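Local structure of histidine phosphotransfer protein (Medicago truncatula, 4G78) at residues Asp13-Met18 with Lys132-Leu137; Asn60-Leu65 with Arg115-Leu120; His6-Leu11 with Gln139-Ala144. The protein probably relays phosphoryl groups between cytokinin-sensing histidine kinases and their response regulators, as a mobile intermediate of a two-component phosphorelay. One frame throughout, in Å; residues are numbered along the deposited sequence.

Contact 1. Residues Asp13-Met18 with Lys132-Leu137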
# COMPACT_ATOMS: atom_id res chain seq x y z
N ASP A 13 -13.18 3.37 -13.07
CA ASP A 13 -12.15 2.96 -14.03
C ASP A 13 -10.77 2.88 -13.35
O ASP A 13 -10.02 1.93 -13.55
CB ASP A 13 -12.09 3.92 -15.19
CG ASP A 13 -13.29 3.81 -16.14
OD1 ASP A 13 -13.97 2.78 -16.11
OD2 ASP A 13 -13.47 4.79 -16.92
N HIS A 14 -10.46 3.91 -12.54
CA HIS A 14 -9.15 3.94 -11.86
C HIS A 14 -9.03 2.80 -10.86
O HIS A 14 -8.01 2.14 -10.77
CB HIS A 14 -9.08 5.31 -11.20
CG HIS A 14 -7.81 5.41 -10.36
ND1 HIS A 14 -6.55 5.42 -10.90
CD2 HIS A 14 -7.66 5.50 -9.02
CE1 HIS A 14 -5.65 5.48 -9.93
NE2 HIS A 14 -6.28 5.56 -8.77
N GLU A 15 -10.09 2.63 -10.08
CA GLU A 15 -10.02 1.49 -9.10
C GLU A 15 -9.89 0.17 -9.83
O GLU A 15 -9.10 -0.67 -9.41
CB GLU A 15 -11.26 1.52 -8.24
CG GLU A 15 -11.28 0.51 -7.13
CD GLU A 15 -12.57 0.67 -6.33
OE1 GLU A 15 -12.60 1.56 -5.50
OE2 GLU A 15 -13.57 0.01 -6.63
N ALA A 16 -10.70 -0.04 -10.88
CA ALA A 16 -10.59 -1.30 -11.61
C ALA A 16 -9.18 -1.48 -12.19
O ALA A 16 -8.68 -2.61 -12.23
CB ALA A 16 -11.64 -1.37 -12.71
N ALA A 17 -8.58 -0.40 -12.67
CA ALA A 17 -7.22 -0.49 -13.22
C ALA A 17 -6.24 -0.89 -12.12
O ALA A 17 -5.31 -1.66 -12.37
CB ALA A 17 -6.83 0.83 -13.85
N MET A 18 -6.41 -0.35 -10.92
CA MET A 18 -5.55 -0.72 -9.80
C MET A 18 -5.62 -2.19 -9.51
O MET A 18 -4.60 -2.84 -9.21
CB MET A 18 -5.84 0.12 -8.58
CG MET A 18 -5.45 1.55 -8.67
SD MET A 18 -5.66 2.50 -7.16
CE MET A 18 -4.35 1.76 -6.17
N LYS A 132 -4.31 7.83 -3.24
CA LYS A 132 -4.65 9.22 -2.98
C LYS A 132 -5.56 9.74 -4.08
O LYS A 132 -6.47 10.54 -3.82
CB LYS A 132 -3.38 10.07 -2.83
CG LYS A 132 -2.75 9.98 -1.44
CD LYS A 132 -1.65 11.03 -1.21
CE LYS A 132 -2.01 11.87 0.01
NZ LYS A 132 -0.86 11.94 1.00
N TYR A 133 -5.34 9.34 -5.31
CA TYR A 133 -6.24 9.74 -6.42
C TYR A 133 -7.61 9.16 -6.27
O TYR A 133 -8.63 9.86 -6.43
CB TYR A 133 -5.57 9.37 -7.73
CG TYR A 133 -6.35 9.83 -8.94
CD1 TYR A 133 -6.70 11.19 -9.10
CD2 TYR A 133 -6.71 8.98 -9.96
CE1 TYR A 133 -7.42 11.60 -10.21
CE2 TYR A 133 -7.39 9.44 -11.07
CZ TYR A 133 -7.75 10.77 -11.18
OH TYR A 133 -8.43 11.16 -12.31
N LEU A 134 -7.69 7.88 -5.89
CA LEU A 134 -8.97 7.22 -5.62
C LEU A 134 -9.74 8.06 -4.58
O LEU A 134 -10.93 8.36 -4.75
CB LEU A 134 -8.62 5.76 -5.23
CG LEU A 134 -9.83 4.82 -5.16
CD1 LEU A 134 -10.68 4.80 -6.29
CD2 LEU A 134 -9.28 3.47 -4.79
N PHE A 135 -9.07 8.39 -3.49
CA PHE A 135 -9.72 9.08 -2.40
C PHE A 135 -10.11 10.51 -2.79
O PHE A 135 -11.15 11.01 -2.36
CB PHE A 135 -8.80 9.09 -1.17
CG PHE A 135 -8.44 7.70 -0.66
CD1 PHE A 135 -9.25 6.60 -0.87
CD2 PHE A 135 -7.28 7.56 0.10
CE1 PHE A 135 -8.94 5.35 -0.33
CE2 PHE A 135 -6.96 6.29 0.64
CZ PHE A 135 -7.79 5.22 0.40
N LYS A 136 -9.29 11.17 -3.63
CA LYS A 136 -9.64 12.51 -4.13
C LYS A 136 -10.97 12.45 -4.86
O LYS A 136 -11.85 13.29 -4.65
CB LYS A 136 -8.52 13.00 -5.09
CG LYS A 136 -8.82 14.41 -5.73
CD LYS A 136 -7.71 14.77 -6.73
CE LYS A 136 -7.76 16.14 -7.26
NZ LYS A 136 -8.80 16.40 -8.23
N LEU A 137 -11.11 11.48 -5.76
CA LEU A 137 -12.34 11.36 -6.53
C LEU A 137 -13.52 11.06 -5.61
O LEU A 137 -14.61 11.63 -5.77
CB LEU A 137 -12.20 10.25 -7.57
CG LEU A 137 -11.12 10.53 -8.66
CD1 LEU A 137 -10.82 9.23 -9.40
CD2 LEU A 137 -11.61 11.63 -9.61
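An edge-to-face aromatic pair, H14 with Y133, forms the centre of this helix-helix contact, in which the N-terminal helix 6-20 lies antiparallel on the far half of the long C-terminal helix 110-145. The segment axes approach to 10.1 Å at 156°. The ring evidence is direct: the centroids are 4.8 Å apart and the planes make 79°. Y133 CD2 stands above the middle of the imidazole, 3.6 Å from H14 NE2, while M18 CG lies over the opposite face towards its rim, so the ring is held between the two. At its edge, in plane, H14 CD2 meets L134 CB at 3.9 Å. H14 CG lies anti to the backbone N (chi1 175°), which swings the ring across to the other helix, where NE2 donates a hydrogen bond to the carbonyl oxygen of N130, which in this conformer helps to set the rotation of the ring. Beside the aromatic pair, L134 reaches toward E15 and M18 of helix 6-20, its CD2 a loose 4.4 Å from M18 SD; the place of CD1 is doubtful, since this methyl comes too close to L11. H14, E15 and L134 each have two modelled conformations, of which one is described. M18 continues the packing onto L127, N130 and L131 and is also met by Y23 and L24 of the following loop, while F135 turns to I44 and M47 of helix 41-66.

Contact 2. Residues Asn60-Leu65 with Arg115-Leu120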
# COMPACT_ATOMS: atom_id res chain seq x y z
N ASN A 60 13.24 3.06 8.45
CA ASN A 60 14.07 2.19 9.27
C ASN A 60 14.84 1.22 8.49
O ASN A 60 16.03 0.93 8.78
CB ASN A 60 13.20 1.48 10.33
CG ASN A 60 12.75 2.40 11.43
OD1 ASN A 60 13.49 3.29 11.77
ND2 ASN A 60 11.69 2.28 12.13
N MET A 61 14.25 0.64 7.44
CA MET A 61 14.94 -0.31 6.62
C MET A 61 16.09 0.36 5.85
O MET A 61 17.20 -0.20 5.72
CB MET A 61 14.04 -0.98 5.54
CG MET A 61 13.09 -1.96 6.16
SD MET A 61 11.94 -2.73 5.03
CE MET A 61 12.96 -4.14 4.59
N SER A 62 15.84 1.54 5.32
CA SER A 62 16.89 2.28 4.61
C SER A 62 18.08 2.52 5.50
O SER A 62 19.24 2.30 5.12
CB SER A 62 16.23 3.59 4.16
OG SER A 62 17.20 4.25 3.33
N ARG A 63 17.84 3.01 6.71
CA ARG A 63 18.91 3.25 7.63
C ARG A 63 19.63 1.98 8.01
O ARG A 63 20.87 1.95 8.08
CB ARG A 63 18.41 4.00 8.87
CG ARG A 63 17.86 5.37 8.60
CD ARG A 63 18.84 6.36 8.05
NE ARG A 63 19.04 6.27 6.63
CZ ARG A 63 18.14 6.43 5.68
NH1 ARG A 63 18.44 6.20 4.42
NH2 ARG A 63 16.90 6.81 6.00
N ALA A 64 18.89 0.92 8.21
CA ALA A 64 19.51 -0.35 8.55
C ALA A 64 20.47 -0.81 7.53
O ALA A 64 21.55 -1.39 7.83
CB ALA A 64 18.46 -1.45 8.82
N LEU A 65 20.14 -0.68 6.21
CA LEU A 65 20.98 -1.13 5.14
C LEU A 65 22.26 -0.33 5.02
O LEU A 65 23.22 -0.81 4.37
CB LEU A 65 20.28 -1.12 3.80
CG LEU A 65 19.31 -2.26 3.68
CD1 LEU A 65 18.78 -2.18 2.21
CD2 LEU A 65 19.93 -3.60 3.80
N ARG A 115 18.37 -4.09 -3.76
CA ARG A 115 17.39 -4.16 -4.89
C ARG A 115 16.01 -4.29 -4.35
O ARG A 115 15.04 -3.71 -4.90
CB ARG A 115 17.79 -5.38 -5.76
CG ARG A 115 19.11 -5.12 -6.55
CD ARG A 115 19.19 -6.19 -7.65
NE ARG A 115 19.57 -7.47 -7.20
CZ ARG A 115 20.74 -7.97 -6.94
NH1 ARG A 115 21.86 -7.24 -7.08
NH2 ARG A 115 20.87 -9.24 -6.51
N CYS A 116 15.79 -5.21 -3.39
CA CYS A 116 14.49 -5.42 -2.81
C CYS A 116 13.93 -4.13 -2.22
O CYS A 116 12.75 -3.79 -2.37
CB CYS A 116 14.49 -6.52 -1.73
SG CYS A 116 14.89 -8.14 -2.35
N LEU A 117 14.75 -3.37 -1.49
CA LEU A 117 14.30 -2.10 -0.91
C LEU A 117 13.94 -1.06 -1.96
O LEU A 117 12.92 -0.35 -1.82
CB LEU A 117 15.32 -1.56 0.08
CG LEU A 117 14.87 -0.25 0.80
CD1 LEU A 117 13.52 -0.48 1.53
CD2 LEU A 117 16.02 0.32 1.56
N GLN A 118 14.71 -1.02 -3.04
CA GLN A 118 14.37 -0.09 -4.10
C GLN A 118 12.99 -0.47 -4.72
O GLN A 118 12.18 0.45 -4.92
CB GLN A 118 15.43 -0.08 -5.20
CG GLN A 118 16.77 0.49 -4.85
CD GLN A 118 17.96 0.09 -5.72
OE1 GLN A 118 17.96 -0.87 -6.48
NE2 GLN A 118 18.96 0.92 -5.50
N GLN A 119 12.76 -1.72 -4.91
CA GLN A 119 11.46 -2.14 -5.44
C GLN A 119 10.36 -1.81 -4.45
O GLN A 119 9.26 -1.42 -4.86
CB GLN A 119 11.49 -3.60 -5.75
CG GLN A 119 12.27 -3.96 -6.96
CD GLN A 119 11.68 -3.15 -8.16
OE1 GLN A 119 10.49 -3.29 -8.50
NE2 GLN A 119 12.54 -2.24 -8.70
N LEU A 120 10.61 -2.04 -3.18
CA LEU A 120 9.61 -1.79 -2.15
C LEU A 120 9.24 -0.32 -2.09
O LEU A 120 8.05 0.07 -2.03
CB LEU A 120 10.14 -2.29 -0.81
CG LEU A 120 9.21 -2.11 0.37
CD1 LEU A 120 7.87 -2.79 0.13
CD2 LEU A 120 9.85 -2.63 1.64
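The backbone bond from L120 N to C116 O, 2.9 Å long, belongs to the helical turn that carries L117 and L120, the two leucines that meet M61, S62 and L65 on helix 41-66. Between the helices the interface is apolar. The segments run antiparallel at 158° with axes 11.0 Å apart at closest approach. L117 does most of the touching and divides its two methyls: CD1 lies 4.1 Å from M61 CB, whereas CD2 rests 3.7 Å from S62 CA, against the backbone itself. The same CD2 meets L65 CD1 at 3.8 Å, the two side chains sliding past each other in opposite directions. CG of L117 is anti to the backbone N (chi1 -177°), which carries both branches across to the facing helix. One turn on, L120 CD2 approaches M61 SD at 4.0 Å, the chains crossing at about a right angle; M61 and S62 each have two modelled conformations, and their distances hold for one. The contact is part of the four-helix HPt bundle. M61 also touches H78 of helix 72-89, which carries H80, the predicted site of phosphorylation, unmodified here, and F101 of helix 101-106, while L120 reaches V94, V97 and C98 of helix 92-99.

Contact 3. Residues His6-Leu11 with Gln139-Ala144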
# COMPACT_ATOMS: atom_id res chain seq x y z
N HIS A 6 -18.59 12.03 -15.05
CA HIS A 6 -17.20 11.83 -15.31
C HIS A 6 -16.44 11.42 -14.08
O HIS A 6 -15.48 10.65 -14.16
CB HIS A 6 -16.56 13.05 -15.99
CG HIS A 6 -16.55 14.29 -15.26
ND1 HIS A 6 -17.64 15.11 -15.13
CD2 HIS A 6 -15.55 14.87 -14.59
CE1 HIS A 6 -17.26 16.14 -14.40
NE2 HIS A 6 -15.99 16.03 -14.03
N LEU A 7 -16.81 11.92 -12.90
CA LEU A 7 -16.13 11.55 -11.67
C LEU A 7 -16.41 10.11 -11.28
O LEU A 7 -15.54 9.38 -10.86
CB LEU A 7 -16.52 12.44 -10.49
CG LEU A 7 -16.17 13.92 -10.64
CD1 LEU A 7 -16.63 14.61 -9.38
CD2 LEU A 7 -14.71 14.15 -10.94
N HIS A 8 -17.69 9.71 -11.40
CA HIS A 8 -18.06 8.37 -11.10
C HIS A 8 -17.38 7.36 -12.02
O HIS A 8 -16.90 6.32 -11.60
CB HIS A 8 -19.55 8.16 -11.14
CG HIS A 8 -20.32 8.78 -9.95
ND1 HIS A 8 -20.50 10.08 -9.82
CD2 HIS A 8 -20.88 8.17 -8.92
CE1 HIS A 8 -21.23 10.29 -8.69
NE2 HIS A 8 -21.48 9.13 -8.14
N ARG A 9 -17.36 7.67 -13.31
CA ARG A 9 -16.71 6.80 -14.29
C ARG A 9 -15.21 6.73 -14.01
O ARG A 9 -14.63 5.66 -14.06
CB ARG A 9 -16.95 7.28 -15.72
CG ARG A 9 -18.38 7.09 -16.20
CD ARG A 9 -18.49 7.42 -17.70
NE ARG A 9 -18.87 8.81 -17.89
CZ ARG A 9 -18.10 9.75 -18.39
NH1 ARG A 9 -16.86 9.50 -18.77
NH2 ARG A 9 -18.60 10.97 -18.50
N LYS A 10 -14.59 7.87 -13.73
CA LYS A 10 -13.15 7.86 -13.48
C LYS A 10 -12.82 7.04 -12.25
O LYS A 10 -11.84 6.28 -12.22
CB LYS A 10 -12.58 9.26 -13.40
CG LYS A 10 -11.07 9.30 -13.20
CD LYS A 10 -10.21 8.73 -14.26
CE LYS A 10 -10.23 9.51 -15.53
NZ LYS A 10 -9.55 10.81 -15.38
N LEU A 11 -13.61 7.20 -11.18
CA LEU A 11 -13.36 6.45 -9.97
C LEU A 11 -13.45 4.96 -10.23
O LEU A 11 -12.56 4.18 -9.84
CB LEU A 11 -14.31 6.89 -8.88
CG LEU A 11 -14.23 6.13 -7.56
CD1 LEU A 11 -12.82 6.11 -6.99
CD2 LEU A 11 -15.21 6.71 -6.60
N GLN A 139 -13.94 11.87 -2.52
CA GLN A 139 -14.23 13.09 -1.77
C GLN A 139 -15.01 14.11 -2.62
O GLN A 139 -15.87 14.79 -2.16
CB GLN A 139 -12.98 13.66 -1.15
CG GLN A 139 -12.46 12.73 -0.03
CD GLN A 139 -13.43 12.35 1.02
OE1 GLN A 139 -14.24 13.06 1.56
NE2 GLN A 139 -13.26 11.03 1.16
N GLU A 140 -14.59 14.21 -3.91
CA GLU A 140 -15.28 15.14 -4.80
C GLU A 140 -16.73 14.69 -5.04
O GLU A 140 -17.64 15.52 -5.11
CB GLU A 140 -14.53 15.29 -6.10
CG GLU A 140 -13.23 16.03 -5.94
CD GLU A 140 -12.39 16.10 -7.18
OE1 GLU A 140 -12.80 15.60 -8.23
OE2 GLU A 140 -11.27 16.72 -7.08
N ILE A 141 -16.95 13.40 -5.17
CA ILE A 141 -18.30 12.86 -5.31
C ILE A 141 -19.12 13.16 -4.07
O ILE A 141 -20.28 13.62 -4.14
CB ILE A 141 -18.26 11.39 -5.64
CG1 ILE A 141 -17.73 11.19 -7.08
CG2 ILE A 141 -19.63 10.73 -5.46
CD1 ILE A 141 -17.38 9.78 -7.44
N LYS A 142 -18.54 12.97 -2.89
CA LYS A 142 -19.24 13.31 -1.62
C LYS A 142 -19.63 14.77 -1.62
O LYS A 142 -20.70 15.14 -1.19
CB LYS A 142 -18.37 12.95 -0.46
CG LYS A 142 -19.02 13.09 0.90
CD LYS A 142 -18.34 12.21 1.94
CE LYS A 142 -16.96 12.63 2.29
NZ LYS A 142 -16.57 12.29 3.73
N THR A 143 -18.69 15.65 -1.99
CA THR A 143 -18.94 17.07 -2.00
C THR A 143 -20.15 17.37 -2.95
O THR A 143 -20.95 18.27 -2.66
CB THR A 143 -17.73 17.82 -2.46
OG1 THR A 143 -16.64 17.60 -1.56
CG2 THR A 143 -17.98 19.34 -2.54
N ALA A 144 -20.19 16.75 -4.07
CA ALA A 144 -21.24 16.98 -5.06
C ALA A 144 -22.54 16.64 -4.44
O ALA A 144 -23.57 17.32 -4.71
CB ALA A 144 -21.02 16.24 -6.30
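The antiparallel pairing of L7, H8 and L11 with E140 and I141 joins the start of helix 6-20 to the end of helix 110-145, at the outer end of the molecule. The segment axes come within 10.0 Å at an angle of 152°, and the nearest CA atoms are those of L7 and I141, 6.8 Å apart. I141 packs among three residues of the facing helix. Its CD1 lies above the middle of the H8 imidazole, 3.9 Å from the centroid and only 7° off the ring normal, which meets the definition of a CH-pi contact. CG2, on the other branch, touches H8 CE1 at 3.6 Å, and CG1 lies 3.8 Å from L7 CB. The remaining neighbour is L11, whose CD2 stands 3.9 Å from I141 CD1. H8 has CG anti to its carbonyl carbon (chi1 -73°), a turn that lets the ring reach over the isoleucine. Next to this group L7 crosses E140 at about a right angle, with CD2 3.6 Å from OE1. The polar ends find their partners elsewhere: H8 ND1 is hydrogen-bonded to D5 OD1, and E140 OE2 forms a salt bridge with K136 NZ. The join between these helices therefore rests on van der Waals and CH-pi contacts, while the D5 carboxylate probably favours a proton on H8 ND1 and steadies the ring over I141.

Helix 110-145 takes part in all three contacts. Contacts 1 and 3 are successive stretches, about two turns apart, of one antiparallel pairing with helix 6-20: their centres are 10 Å apart, and they meet where Y133 OH of contact 1 lies 3.3 Å from K10 NZ of contact 3, a probable hydrogen bond, and where L137 CD1 packs 3.8 Å from K10 CG. Contact 2 uses the other end of the long helix, on the opposite side of the chain's centre, its centre 27 Å from that of contact 1 and 36 Å from that of contact 3. It also borders helix 72-89, which carries the predicted phosphorylation site H80, whereas contacts 1 and 3 attach the N-terminal helix.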